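Alpha-L-rhamnosidase (Klebsiella oxytoca, PDB 4XHC) hydrolyses terminal alpha-L-rhamnose from glycosides, as expected of a family GH78 alpha-L-rhamnosidase, and binds rhamnose in a pocket of its catalytic domain. Local coordinates at residues 284-289 with 299-304; 306-311 with 330-335; 31-36 with 294-299; 270-275 with 325-330. One frame throughout, in Å; residues are numbered along the deposited sequence.

Interaction 1: 284-289 with 299-304. With RAM (alpha-L-rhamnopyranose), chain C.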
# COMPACT_ATOMS: atom_id res chain seq x y z
N VAL A 284 -6.02 -37.74 -6.06
CA VAL A 284 -5.83 -36.61 -5.16
C VAL A 284 -4.87 -35.60 -5.78
O VAL A 284 -3.98 -35.96 -6.55
CB VAL A 284 -5.31 -37.04 -3.76
CG1 VAL A 284 -6.24 -38.05 -3.12
CG2 VAL A 284 -3.90 -37.60 -3.86
N SER A 285 -5.08 -34.33 -5.45
CA SER A 285 -4.24 -33.25 -5.96
C SER A 285 -2.91 -33.21 -5.24
O SER A 285 -2.73 -33.81 -4.18
CB SER A 285 -4.97 -31.92 -5.82
OG SER A 285 -6.20 -31.98 -6.52
N ALA A 286 -1.97 -32.49 -5.82
CA ALA A 286 -0.65 -32.33 -5.23
C ALA A 286 -0.72 -31.40 -4.02
O ALA A 286 0.04 -31.56 -3.07
CB ALA A 286 0.33 -31.79 -6.25
N ASN A 287 -1.64 -30.42 -4.08
CA ASN A 287 -1.83 -29.45 -3.00
C ASN A 287 -3.27 -28.94 -2.89
O ASN A 287 -4.05 -29.03 -3.85
CB ASN A 287 -0.89 -28.27 -3.21
CG ASN A 287 -1.16 -27.53 -4.50
OD1 ASN A 287 -1.92 -26.58 -4.52
ND2 ASN A 287 -0.57 -27.99 -5.58
N VAL A 288 -3.60 -28.39 -1.72
CA VAL A 288 -4.95 -27.94 -1.43
C VAL A 288 -4.96 -26.50 -0.90
O VAL A 288 -4.15 -26.14 -0.05
CB VAL A 288 -5.60 -28.88 -0.39
CG1 VAL A 288 -7.00 -28.42 -0.04
CG2 VAL A 288 -5.66 -30.29 -0.93
N PHE A 289 -5.89 -25.70 -1.41
CA PHE A 289 -6.14 -24.37 -0.87
C PHE A 289 -7.24 -24.46 0.18
O PHE A 289 -8.08 -25.36 0.12
CB PHE A 289 -6.59 -23.41 -1.98
CG PHE A 289 -5.58 -23.24 -3.09
CD1 PHE A 289 -4.63 -22.23 -3.03
CD2 PHE A 289 -5.56 -24.10 -4.17
CE1 PHE A 289 -3.69 -22.09 -4.03
CE2 PHE A 289 -4.63 -23.96 -5.18
CZ PHE A 289 -3.69 -22.96 -5.11
N THR A 299 -3.24 -29.47 -10.12
CA THR A 299 -1.88 -29.95 -10.35
C THR A 299 -1.80 -31.36 -9.79
O THR A 299 -2.13 -31.58 -8.63
CB THR A 299 -0.86 -29.07 -9.60
OG1 THR A 299 -0.89 -27.75 -10.14
CG2 THR A 299 0.56 -29.62 -9.72
N PHE A 300 -1.38 -32.31 -10.62
CA PHE A 300 -1.40 -33.71 -10.22
C PHE A 300 -0.05 -34.34 -10.44
O PHE A 300 0.48 -34.28 -11.54
CB PHE A 300 -2.50 -34.45 -10.99
CG PHE A 300 -3.86 -33.91 -10.73
CD1 PHE A 300 -4.57 -34.30 -9.59
CD2 PHE A 300 -4.43 -32.96 -11.58
CE1 PHE A 300 -5.83 -33.78 -9.33
CE2 PHE A 300 -5.69 -32.44 -11.31
CZ PHE A 300 -6.39 -32.85 -10.19
N LEU A 301 0.50 -34.93 -9.38
CA LEU A 301 1.82 -35.54 -9.39
C LEU A 301 1.77 -37.03 -9.00
O LEU A 301 1.19 -37.42 -8.00
CB LEU A 301 2.75 -34.78 -8.45
CG LEU A 301 3.16 -33.37 -8.91
CD1 LEU A 301 3.74 -32.57 -7.76
CD2 LEU A 301 4.16 -33.42 -10.07
N PHE A 302 2.40 -37.86 -9.82
CA PHE A 302 2.44 -39.31 -9.62
C PHE A 302 2.88 -39.66 -8.20
O PHE A 302 2.22 -40.47 -7.54
CB PHE A 302 3.40 -39.91 -10.64
CG PHE A 302 3.50 -41.41 -10.60
CD1 PHE A 302 2.58 -42.21 -11.28
CD2 PHE A 302 4.58 -42.03 -9.97
CE1 PHE A 302 2.71 -43.59 -11.29
CE2 PHE A 302 4.70 -43.40 -9.97
CZ PHE A 302 3.76 -44.19 -10.63
N ASP A 303 3.96 -39.04 -7.72
CA ASP A 303 4.54 -39.41 -6.42
C ASP A 303 3.72 -38.89 -5.25
O ASP A 303 3.46 -39.63 -4.30
CB ASP A 303 6.03 -39.02 -6.29
CG ASP A 303 6.32 -37.54 -6.57
OD1 ASP A 303 5.55 -36.86 -7.29
OD2 ASP A 303 7.38 -37.06 -6.10
N TYR A 304 3.30 -37.63 -5.32
CA TYR A 304 2.49 -37.03 -4.26
C TYR A 304 1.15 -37.73 -4.07
O TYR A 304 0.67 -37.87 -2.94
CB TYR A 304 2.28 -35.53 -4.53
CG TYR A 304 3.45 -34.65 -4.16
CD1 TYR A 304 4.75 -35.16 -4.13
CD2 TYR A 304 3.27 -33.31 -3.87
CE1 TYR A 304 5.81 -34.36 -3.78
CE2 TYR A 304 4.34 -32.51 -3.55
CZ TYR A 304 5.61 -33.04 -3.51
OH TYR A 304 6.69 -32.27 -3.17
C1 RAM C . 7.26 -26.24 -4.66
C2 RAM C . 7.54 -26.23 -3.17
C3 RAM C . 6.79 -27.35 -2.48
C4 RAM C . 6.87 -28.61 -3.33
C5 RAM C . 6.09 -28.38 -4.61
C6 RAM C . 6.65 -29.14 -5.79
O1 RAM C . 7.10 -24.94 -5.07
O2 RAM C . 8.93 -26.46 -3.02
O3 RAM C . 7.33 -27.61 -1.18
O4 RAM C . 6.31 -29.71 -2.64
O5 RAM C . 6.08 -26.98 -4.95
O HOH W 1 -1.21 -35.40 -6.92
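Tyr-304 carries CG anti to its carbonyl carbon (chi1 -79°), which brings the ring edge to Ala-286 and the hydroxyl to the bound rhamnose. Phe-300 has a similar first torsion (-61°), and Val-284 O lies at its ring edge, near the ring plane, 3.5 Å from Phe-300 CD1. The contact belongs to the six-hairpin glycosidase domain, an (alpha/alpha)6 barrel as in other GH78 enzymes. Here the loop before strand 287-289 packs on the loop and first turn of helix 302-319, with Leu-301 at the N-cap position.

One backbone bond crosses directly. Ala-286 N donates to Thr-299 O over 3.0 Å, with an angle of 162° at the hydrogen. A water adds a bridge: it donates to Val-284 O and accepts from Leu-301 N. Ala-286 CB points at the other segment and meets Leu-301 CD1 at 3.8 Å. It also approaches Tyr-304 CD2. Leu-301 CD1 in turn sits over one face of the Tyr-304 ring, offset toward the rim.

The polar side chains beside this turn to Asp-297: Ser-285 OG bonds its carbonyl O, while Asn-287 ND2 and Thr-299 OG1 both bond OD2. Asn-287 OD1 accepts from Arg-244 NE. Asp-249, Trp-361, Glu-506, Tyr-518 and His-528 also hydrogen-bond the rhamnose. Tyr-304 OH donates to O4 of the sugar, 2.6 Å away, and O4 lies in the plane of the ring at its edge.

Interaction 2: 306-311 with 330-335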
# COMPACT_ATOMS: atom_id res chain seq x y z
N LEU A 306 0.60 -41.02 -4.69
CA LEU A 306 0.96 -42.26 -4.00
C LEU A 306 1.33 -42.05 -2.53
O LEU A 306 1.15 -42.95 -1.72
CB LEU A 306 2.12 -42.95 -4.70
CG LEU A 306 1.75 -43.66 -6.00
CD1 LEU A 306 2.97 -43.86 -6.88
CD2 LEU A 306 1.06 -44.99 -5.71
N PHE A 307 1.84 -40.87 -2.19
CA PHE A 307 2.23 -40.59 -0.82
C PHE A 307 1.04 -40.50 0.13
O PHE A 307 1.21 -40.63 1.34
CB PHE A 307 3.07 -39.30 -0.70
CG PHE A 307 4.47 -39.41 -1.27
CD1 PHE A 307 5.19 -40.59 -1.20
CD2 PHE A 307 5.08 -38.29 -1.82
CE1 PHE A 307 6.48 -40.66 -1.72
CE2 PHE A 307 6.36 -38.35 -2.33
CZ PHE A 307 7.06 -39.54 -2.29
N PHE A 308 -0.15 -40.30 -0.42
CA PHE A 308 -1.35 -40.40 0.40
C PHE A 308 -1.37 -41.73 1.16
O PHE A 308 -1.74 -41.78 2.34
CB PHE A 308 -2.61 -40.29 -0.46
CG PHE A 308 -3.88 -40.19 0.33
CD1 PHE A 308 -4.35 -38.95 0.75
CD2 PHE A 308 -4.60 -41.33 0.68
CE1 PHE A 308 -5.52 -38.85 1.49
CE2 PHE A 308 -5.76 -41.23 1.42
CZ PHE A 308 -6.23 -40.00 1.83
N VAL A 309 -0.93 -42.80 0.50
CA VAL A 309 -0.91 -44.11 1.12
C VAL A 309 0.05 -44.12 2.30
O VAL A 309 -0.30 -44.63 3.38
CB VAL A 309 -0.47 -45.22 0.15
CG1 VAL A 309 -0.43 -46.57 0.85
CG2 VAL A 309 -1.40 -45.27 -1.06
N ASP A 310 1.26 -43.58 2.12
CA ASP A 310 2.26 -43.66 3.17
C ASP A 310 1.89 -42.76 4.36
O ASP A 310 2.12 -43.12 5.51
CB ASP A 310 3.68 -43.36 2.65
CG ASP A 310 4.78 -43.76 3.66
OD1 ASP A 310 4.75 -44.86 4.25
OD2 ASP A 310 5.70 -42.94 3.86
N VAL A 311 1.29 -41.60 4.08
CA VAL A 311 0.82 -40.73 5.16
C VAL A 311 -0.26 -41.42 5.99
O VAL A 311 -0.24 -41.34 7.22
CB VAL A 311 0.29 -39.37 4.65
CG1 VAL A 311 -0.24 -38.54 5.81
CG2 VAL A 311 1.38 -38.61 3.92
N PRO A 330 -10.32 -46.52 0.92
CA PRO A 330 -10.68 -46.44 -0.51
C PRO A 330 -9.96 -45.33 -1.28
O PRO A 330 -9.59 -45.55 -2.43
CB PRO A 330 -12.19 -46.20 -0.47
CG PRO A 330 -12.64 -46.88 0.78
CD PRO A 330 -11.51 -46.75 1.77
N THR A 331 -9.76 -44.17 -0.67
CA THR A 331 -8.98 -43.11 -1.32
C THR A 331 -7.54 -43.60 -1.59
O THR A 331 -7.03 -43.46 -2.71
CB THR A 331 -8.97 -41.79 -0.49
OG1 THR A 331 -10.29 -41.23 -0.42
CG2 THR A 331 -8.08 -40.73 -1.13
N ALA A 332 -6.90 -44.19 -0.58
CA ALA A 332 -5.54 -44.72 -0.72
C ALA A 332 -5.46 -45.77 -1.81
O ALA A 332 -4.60 -45.68 -2.70
CB ALA A 332 -5.06 -45.32 0.59
N ARG A 333 -6.36 -46.75 -1.76
CA ARG A 333 -6.42 -47.81 -2.75
C ARG A 333 -6.56 -47.27 -4.17
O ARG A 333 -5.94 -47.79 -5.10
CB ARG A 333 -7.59 -48.76 -2.46
CG ARG A 333 -7.76 -49.89 -3.47
CD ARG A 333 -9.02 -50.67 -3.22
NE ARG A 333 -10.20 -49.84 -3.41
CZ ARG A 333 -11.37 -50.01 -2.81
NH1 ARG A 333 -11.57 -51.00 -1.94
NH2 ARG A 333 -12.37 -49.19 -3.07
N ARG A 334 -7.37 -46.23 -4.35
CA ARG A 334 -7.60 -45.65 -5.67
C ARG A 334 -6.33 -45.01 -6.24
O ARG A 334 -6.13 -45.01 -7.46
CB ARG A 334 -8.73 -44.62 -5.61
CG ARG A 334 -9.21 -44.13 -6.97
CD ARG A 334 -10.40 -44.93 -7.49
NE ARG A 334 -10.76 -44.47 -8.83
CZ ARG A 334 -10.22 -44.91 -9.97
NH1 ARG A 334 -9.29 -45.86 -9.97
NH2 ARG A 334 -10.61 -44.40 -11.13
N GLN A 335 -5.48 -44.46 -5.37
CA GLN A 335 -4.23 -43.86 -5.84
C GLN A 335 -3.33 -44.93 -6.45
O GLN A 335 -2.63 -44.69 -7.43
CB GLN A 335 -3.49 -43.13 -4.70
CG GLN A 335 -4.29 -42.05 -3.98
CD GLN A 335 -5.15 -41.19 -4.91
OE1 GLN A 335 -4.63 -40.44 -5.73
NE2 GLN A 335 -6.46 -41.28 -4.76
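Phe-308 and Thr-331 make the aromatic part of this contact, a CH-pi interaction. Thr-331 CG2 lies over one face of the Phe-308 ring, 3.8 Å from the centroid and offset toward the rim. The two side chains cross at about a right angle. Phe-308 has CG anti to the backbone N (chi1 -171°), which carries the ring across to Thr-331 and Ala-332 of helix 322-340.

The aliphatic part centres on Ala-332. Ala-332 CB touches Phe-308 CD2 at 4.0 Å and Val-309 CG2 at the same distance. Val-309 CG2 also reaches Ala-332 O. Leu-306 CD2 lies near Gln-335 O, and Phe-308 CB lies near Gln-335 CG. The small alanine lets the backbones approach closely, to 5.0 Å between the CA atoms of Val-309 and Ala-332.

No hydrogen bond crosses between 306-311 and 330-335. Gln-335 NE2 donates to Thr-331 O at 3.0 Å, and this oxygen lies almost in the plane of the Gln-335 amide. Gln-335 N reaches the same oxygen from the opposite face. The amide's OE1 bonds Ser-305 OG and Val-284 N, and NE2 also bonds Gly-282 O, so the buried glutamine joins helix to loop.

The short helical segments lie 139° apart in direction, 8.2 Å between axes, as two arms of a helical hairpin in the (alpha/alpha)6 barrel. Helix 264-276 packs on Phe-308 and Thr-331, and helix 368-389 on Leu-306.

Interaction 3: 31-36 with 294-299. With SO4 (sulfate ion), chain E.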
# COMPACT_ATOMS: atom_id res chain seq x y z
N VAL A 31 -10.91 -29.51 -16.55
CA VAL A 31 -10.44 -30.44 -15.46
C VAL A 31 -11.54 -30.66 -14.41
O VAL A 31 -11.72 -29.85 -13.51
CB VAL A 31 -9.17 -29.90 -14.75
CG1 VAL A 31 -8.70 -30.88 -13.66
CG2 VAL A 31 -8.06 -29.62 -15.75
N MET A 32 -12.27 -31.77 -14.54
CA MET A 32 -13.42 -32.05 -13.68
C MET A 32 -13.01 -32.50 -12.28
O MET A 32 -12.14 -33.35 -12.15
CB MET A 32 -14.30 -33.13 -14.31
CG MET A 32 -14.92 -32.76 -15.65
SD MET A 32 -16.09 -31.38 -15.59
CE MET A 32 -16.81 -31.44 -13.94
N MET A 33 -13.65 -31.95 -11.25
CA MET A 33 -13.37 -32.33 -9.87
C MET A 33 -14.61 -32.92 -9.20
O MET A 33 -15.70 -32.87 -9.76
CB MET A 33 -12.90 -31.11 -9.07
CG MET A 33 -11.67 -30.40 -9.64
SD MET A 33 -10.11 -31.33 -9.56
CE MET A 33 -9.75 -31.30 -7.80
N THR A 34 -14.42 -33.48 -8.01
CA THR A 34 -15.49 -34.12 -7.22
C THR A 34 -15.32 -33.75 -5.74
O THR A 34 -14.27 -33.96 -5.15
CB THR A 34 -15.49 -35.67 -7.40
OG1 THR A 34 -15.99 -36.03 -8.70
CG2 THR A 34 -16.36 -36.37 -6.34
N ARG A 35 -16.38 -33.23 -5.15
CA ARG A 35 -16.38 -32.82 -3.76
C ARG A 35 -16.99 -33.98 -2.93
O ARG A 35 -17.89 -34.65 -3.41
CB ARG A 35 -17.21 -31.54 -3.64
CG ARG A 35 -16.97 -30.70 -2.40
CD ARG A 35 -17.51 -29.28 -2.56
NE ARG A 35 -16.53 -28.43 -3.25
CZ ARG A 35 -15.52 -27.80 -2.66
NH1 ARG A 35 -15.33 -27.89 -1.34
NH2 ARG A 35 -14.68 -27.07 -3.39
N HIS A 36 -16.47 -34.22 -1.72
CA HIS A 36 -17.07 -35.19 -0.77
C HIS A 36 -17.46 -34.49 0.53
O HIS A 36 -16.65 -34.40 1.45
CB HIS A 36 -16.10 -36.32 -0.46
CG HIS A 36 -15.84 -37.23 -1.61
ND1 HIS A 36 -14.72 -37.12 -2.41
CD2 HIS A 36 -16.57 -38.26 -2.11
CE1 HIS A 36 -14.76 -38.05 -3.35
NE2 HIS A 36 -15.87 -38.75 -3.19
N VAL A 294 -12.37 -24.61 0.70
CA VAL A 294 -11.48 -25.70 0.32
C VAL A 294 -11.54 -25.92 -1.19
O VAL A 294 -12.58 -26.31 -1.72
CB VAL A 294 -11.85 -27.01 1.05
CG1 VAL A 294 -10.97 -28.16 0.57
CG2 VAL A 294 -11.73 -26.84 2.56
N ILE A 295 -10.44 -25.62 -1.88
CA ILE A 295 -10.30 -25.93 -3.30
C ILE A 295 -9.00 -26.68 -3.50
O ILE A 295 -7.94 -26.21 -3.10
CB ILE A 295 -10.28 -24.68 -4.22
CG1 ILE A 295 -11.43 -23.72 -3.90
CG2 ILE A 295 -10.36 -25.09 -5.68
CD1 ILE A 295 -10.99 -22.40 -3.28
N ALA A 296 -9.08 -27.82 -4.17
CA ALA A 296 -7.92 -28.64 -4.45
C ALA A 296 -7.37 -28.18 -5.79
O ALA A 296 -8.12 -27.83 -6.71
CB ALA A 296 -8.31 -30.10 -4.51
N ASP A 297 -6.05 -28.17 -5.90
CA ASP A 297 -5.41 -27.59 -7.07
C ASP A 297 -5.64 -28.49 -8.27
O ASP A 297 -5.94 -29.67 -8.12
CB ASP A 297 -3.92 -27.39 -6.80
CG ASP A 297 -3.27 -26.39 -7.75
OD1 ASP A 297 -3.96 -25.50 -8.31
OD2 ASP A 297 -2.04 -26.50 -7.94
N ASP A 298 -5.50 -27.92 -9.47
CA ASP A 298 -5.50 -28.70 -10.71
C ASP A 298 -4.08 -29.16 -11.11
O ASP A 298 -3.76 -29.24 -12.29
CB ASP A 298 -6.17 -27.91 -11.84
CG ASP A 298 -5.45 -26.62 -12.18
OD1 ASP A 298 -4.32 -26.38 -11.69
OD2 ASP A 298 -6.02 -25.83 -12.96
N THR A 299 -3.24 -29.47 -10.12
CA THR A 299 -1.88 -29.95 -10.35
C THR A 299 -1.80 -31.36 -9.79
O THR A 299 -2.13 -31.58 -8.63
CB THR A 299 -0.86 -29.07 -9.60
OG1 THR A 299 -0.89 -27.75 -10.14
CG2 THR A 299 0.56 -29.62 -9.72
S SO4 E . -16.19 -27.71 -7.18
O1 SO4 E . -15.40 -27.86 -5.94
O2 SO4 E . -15.65 -28.63 -8.22
O3 SO4 E . -17.61 -28.01 -6.87
O4 SO4 E . -16.08 -26.32 -7.67
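This is a partly buried contact made by side chains: Arg-35 on a backbone carbonyl, Met-33 and Val-31 on side-chain carbons. They come from the start of the modelled chain and lie against residues 294-298 of the catalytic domain. Arg-35 carries the polar part. Arg-35 NH2 donates to Val-294 O at 2.8 Å, nearly along the C=O axis and close to the guanidinium plane. Arg-35 NH1 adds a weak bond to Val-294 O at 3.2 Å. The chain bends at chi3 (-84°), which turns the guanidinium toward Val-294, just ahead of strand 295-296. A sulfate, probably from the crystallisation liquor, takes another edge of the group. Its O1 accepts from Arg-35 NE at 3.0 Å and from Arg-35 NH2 at 2.8 Å. NH2 thus serves both carbonyl and anion.

Strand 33-35 pairs antiparallel with strand 277-279 in a two-stranded sheet. Strand 295-296 is the outermost strand of a separate antiparallel sheet, next to 287-289. The two segments run roughly antiparallel but too far apart for backbone pairing, so side chains span the gap.

Met-33 is bent at chi2 and chi3, and its CE reaches Ala-296 CB at 3.8 Å. Val-31 CG1 packs more loosely on Asp-298 CB, at 4.3 Å. The carboxylate of Asp-298 turns to the dimer interface, with OD1 in a salt bridge to Lys-186 of the second subunit and OD2 bonded to Ser-116 of that subunit.

Interaction 4: 270-275 with 325-330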
# COMPACT_ATOMS: atom_id res chain seq x y z
N CYS A 270 -5.56 -32.85 7.57
CA CYS A 270 -4.91 -32.69 6.29
C CYS A 270 -5.13 -33.91 5.40
O CYS A 270 -5.26 -33.77 4.19
CB CYS A 270 -3.43 -32.31 6.48
SG CYS A 270 -3.24 -30.62 7.18
N LEU A 271 -5.23 -35.09 6.00
CA LEU A 271 -5.65 -36.29 5.25
C LEU A 271 -7.05 -36.16 4.67
O LEU A 271 -7.27 -36.51 3.51
CB LEU A 271 -5.58 -37.55 6.13
CG LEU A 271 -4.22 -38.24 6.24
CD1 LEU A 271 -4.22 -39.22 7.40
CD2 LEU A 271 -3.85 -38.94 4.94
N TYR A 272 -7.99 -35.66 5.46
CA TYR A 272 -9.38 -35.52 5.01
C TYR A 272 -9.54 -34.42 3.96
O TYR A 272 -10.46 -34.47 3.15
CB TYR A 272 -10.34 -35.28 6.18
CG TYR A 272 -10.83 -36.55 6.84
CD1 TYR A 272 -11.92 -37.26 6.33
CD2 TYR A 272 -10.20 -37.06 7.97
CE1 TYR A 272 -12.37 -38.43 6.93
CE2 TYR A 272 -10.64 -38.23 8.58
CZ TYR A 272 -11.72 -38.92 8.06
OH TYR A 272 -12.13 -40.07 8.68
N LEU A 273 -8.66 -33.43 3.99
CA LEU A 273 -8.70 -32.37 3.00
C LEU A 273 -8.35 -32.91 1.61
O LEU A 273 -9.11 -32.72 0.67
CB LEU A 273 -7.74 -31.23 3.38
CG LEU A 273 -8.21 -30.27 4.48
CD1 LEU A 273 -7.08 -29.36 4.91
CD2 LEU A 273 -9.40 -29.45 4.03
N PHE A 274 -7.23 -33.61 1.50
CA PHE A 274 -6.84 -34.21 0.23
C PHE A 274 -7.88 -35.22 -0.27
O PHE A 274 -8.13 -35.30 -1.46
CB PHE A 274 -5.49 -34.91 0.34
CG PHE A 274 -4.32 -33.98 0.29
CD1 PHE A 274 -3.90 -33.44 -0.91
CD2 PHE A 274 -3.64 -33.64 1.45
CE1 PHE A 274 -2.82 -32.58 -0.96
CE2 PHE A 274 -2.56 -32.77 1.41
CZ PHE A 274 -2.15 -32.24 0.20
N ALA A 275 -8.48 -35.97 0.64
CA ALA A 275 -9.50 -36.95 0.28
C ALA A 275 -10.85 -36.31 -0.10
O ALA A 275 -11.63 -36.91 -0.85
CB ALA A 275 -9.70 -37.94 1.42
N ALA A 325 -8.59 -44.58 9.35
CA ALA A 325 -7.86 -45.37 8.36
C ALA A 325 -8.82 -46.22 7.54
O ALA A 325 -8.63 -46.36 6.33
CB ALA A 325 -6.81 -46.23 9.04
N ARG A 326 -9.83 -46.78 8.18
CA ARG A 326 -10.86 -47.54 7.46
C ARG A 326 -11.67 -46.64 6.52
O ARG A 326 -11.99 -47.04 5.42
CB ARG A 326 -11.80 -48.26 8.43
CG ARG A 326 -12.98 -48.97 7.78
CD ARG A 326 -13.83 -49.70 8.81
NE ARG A 326 -13.15 -50.89 9.32
CZ ARG A 326 -12.58 -51.02 10.53
NH1 ARG A 326 -12.60 -50.04 11.43
NH2 ARG A 326 -12.00 -52.18 10.83
N GLU A 327 -12.03 -45.44 6.97
CA GLU A 327 -12.85 -44.54 6.16
C GLU A 327 -12.09 -44.06 4.92
O GLU A 327 -12.66 -43.94 3.83
CB GLU A 327 -13.35 -43.36 7.00
CG GLU A 327 -14.47 -42.57 6.33
CD GLU A 327 -15.19 -41.61 7.27
OE1 GLU A 327 -14.57 -40.62 7.73
OE2 GLU A 327 -16.40 -41.82 7.52
N LEU A 328 -10.79 -43.80 5.07
CA LEU A 328 -9.99 -43.24 4.00
C LEU A 328 -9.25 -44.26 3.14
O LEU A 328 -8.60 -43.88 2.16
CB LEU A 328 -9.00 -42.22 4.58
CG LEU A 328 -9.62 -40.96 5.19
CD1 LEU A 328 -8.55 -39.96 5.58
CD2 LEU A 328 -10.62 -40.32 4.23
N TRP A 329 -9.32 -45.54 3.51
CA TRP A 329 -8.65 -46.60 2.75
C TRP A 329 -9.02 -46.59 1.25
O TRP A 329 -8.13 -46.66 0.41
CB TRP A 329 -8.89 -47.97 3.39
CG TRP A 329 -8.69 -49.14 2.47
CD1 TRP A 329 -9.63 -50.04 2.07
CD2 TRP A 329 -7.46 -49.53 1.83
NE1 TRP A 329 -9.08 -50.96 1.22
CE2 TRP A 329 -7.75 -50.68 1.06
CE3 TRP A 329 -6.16 -49.03 1.83
CZ2 TRP A 329 -6.78 -51.33 0.30
CZ3 TRP A 329 -5.20 -49.67 1.07
CH2 TRP A 329 -5.52 -50.81 0.31
N PRO A 330 -10.32 -46.52 0.92
CA PRO A 330 -10.68 -46.44 -0.51
C PRO A 330 -9.96 -45.33 -1.28
O PRO A 330 -9.59 -45.55 -2.43
CB PRO A 330 -12.19 -46.20 -0.47
CG PRO A 330 -12.64 -46.88 0.78
CD PRO A 330 -11.51 -46.75 1.77
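Tyr-272 and Leu-328 form the centre of this contact between two helices of the (alpha/alpha)6 barrel. Leu-328 CD1 sits above the middle of the Tyr-272 ring, 4.0 Å from the centroid and only 8° off the ring normal, a CH-pi contact. The second methyl, Leu-328 CD2, lies over the same face toward its rim and meets Tyr-272 CE1 at 3.7 Å. Leu-328 also wedges between neighbours on helix 264-276. Its CD1 touches Leu-271 CB at 3.9 Å and its CD2 touches Ala-275 CB at 3.8 Å. CG of Leu-328 is anti to its carbonyl carbon (chi1 -66°), which points CG toward helix 264-276, where both methyls make contact. At the ring edge the tyrosine hydroxyl is held by the exposed Glu-327, whose chain extends beyond CG to reach it. The ring and carboxylate planes are perpendicular.

The axes of the short segments are 10.8 Å apart and are inclined at 29°, with both helices running the same general way. At this spacing the large side chains fill the interface.

Further out, helix 37-45 flanks the polar side. Its Thr-42 and Ala-43 pack on Tyr-272, and its Phe-39 packs on Glu-327. On another side Leu-271 continues into helix 302-319 through Phe-308, Val-311, Leu-312 and Tyr-315. Back at the polar pair, Tyr-272 OH donates to Glu-327 OE1 at 2.7 Å, meeting it on the anti side.

How the interactions relate
All four contacts lie on the same side of the chain's centre. Interactions 2 and 4 are closest, with centres about 8 Å apart; they share helix 322-340 and Pro-330. Interaction 2 also uses helix 302-319, whose first turn belongs to interaction 1, about 12 Å away. Interactions 1 and 3, about 10 Å apart, share Thr-299 and adjacent strands of one sheet, and both touch the second subunit. Along the chain, interaction 3 closes before interaction 2 opens. Interaction 4 spans interaction 1, and its segments alternate with those of interactions 2 and 3. A connected path thus runs from the subunit interface, past the rhamnose pocket, into the helical barrel.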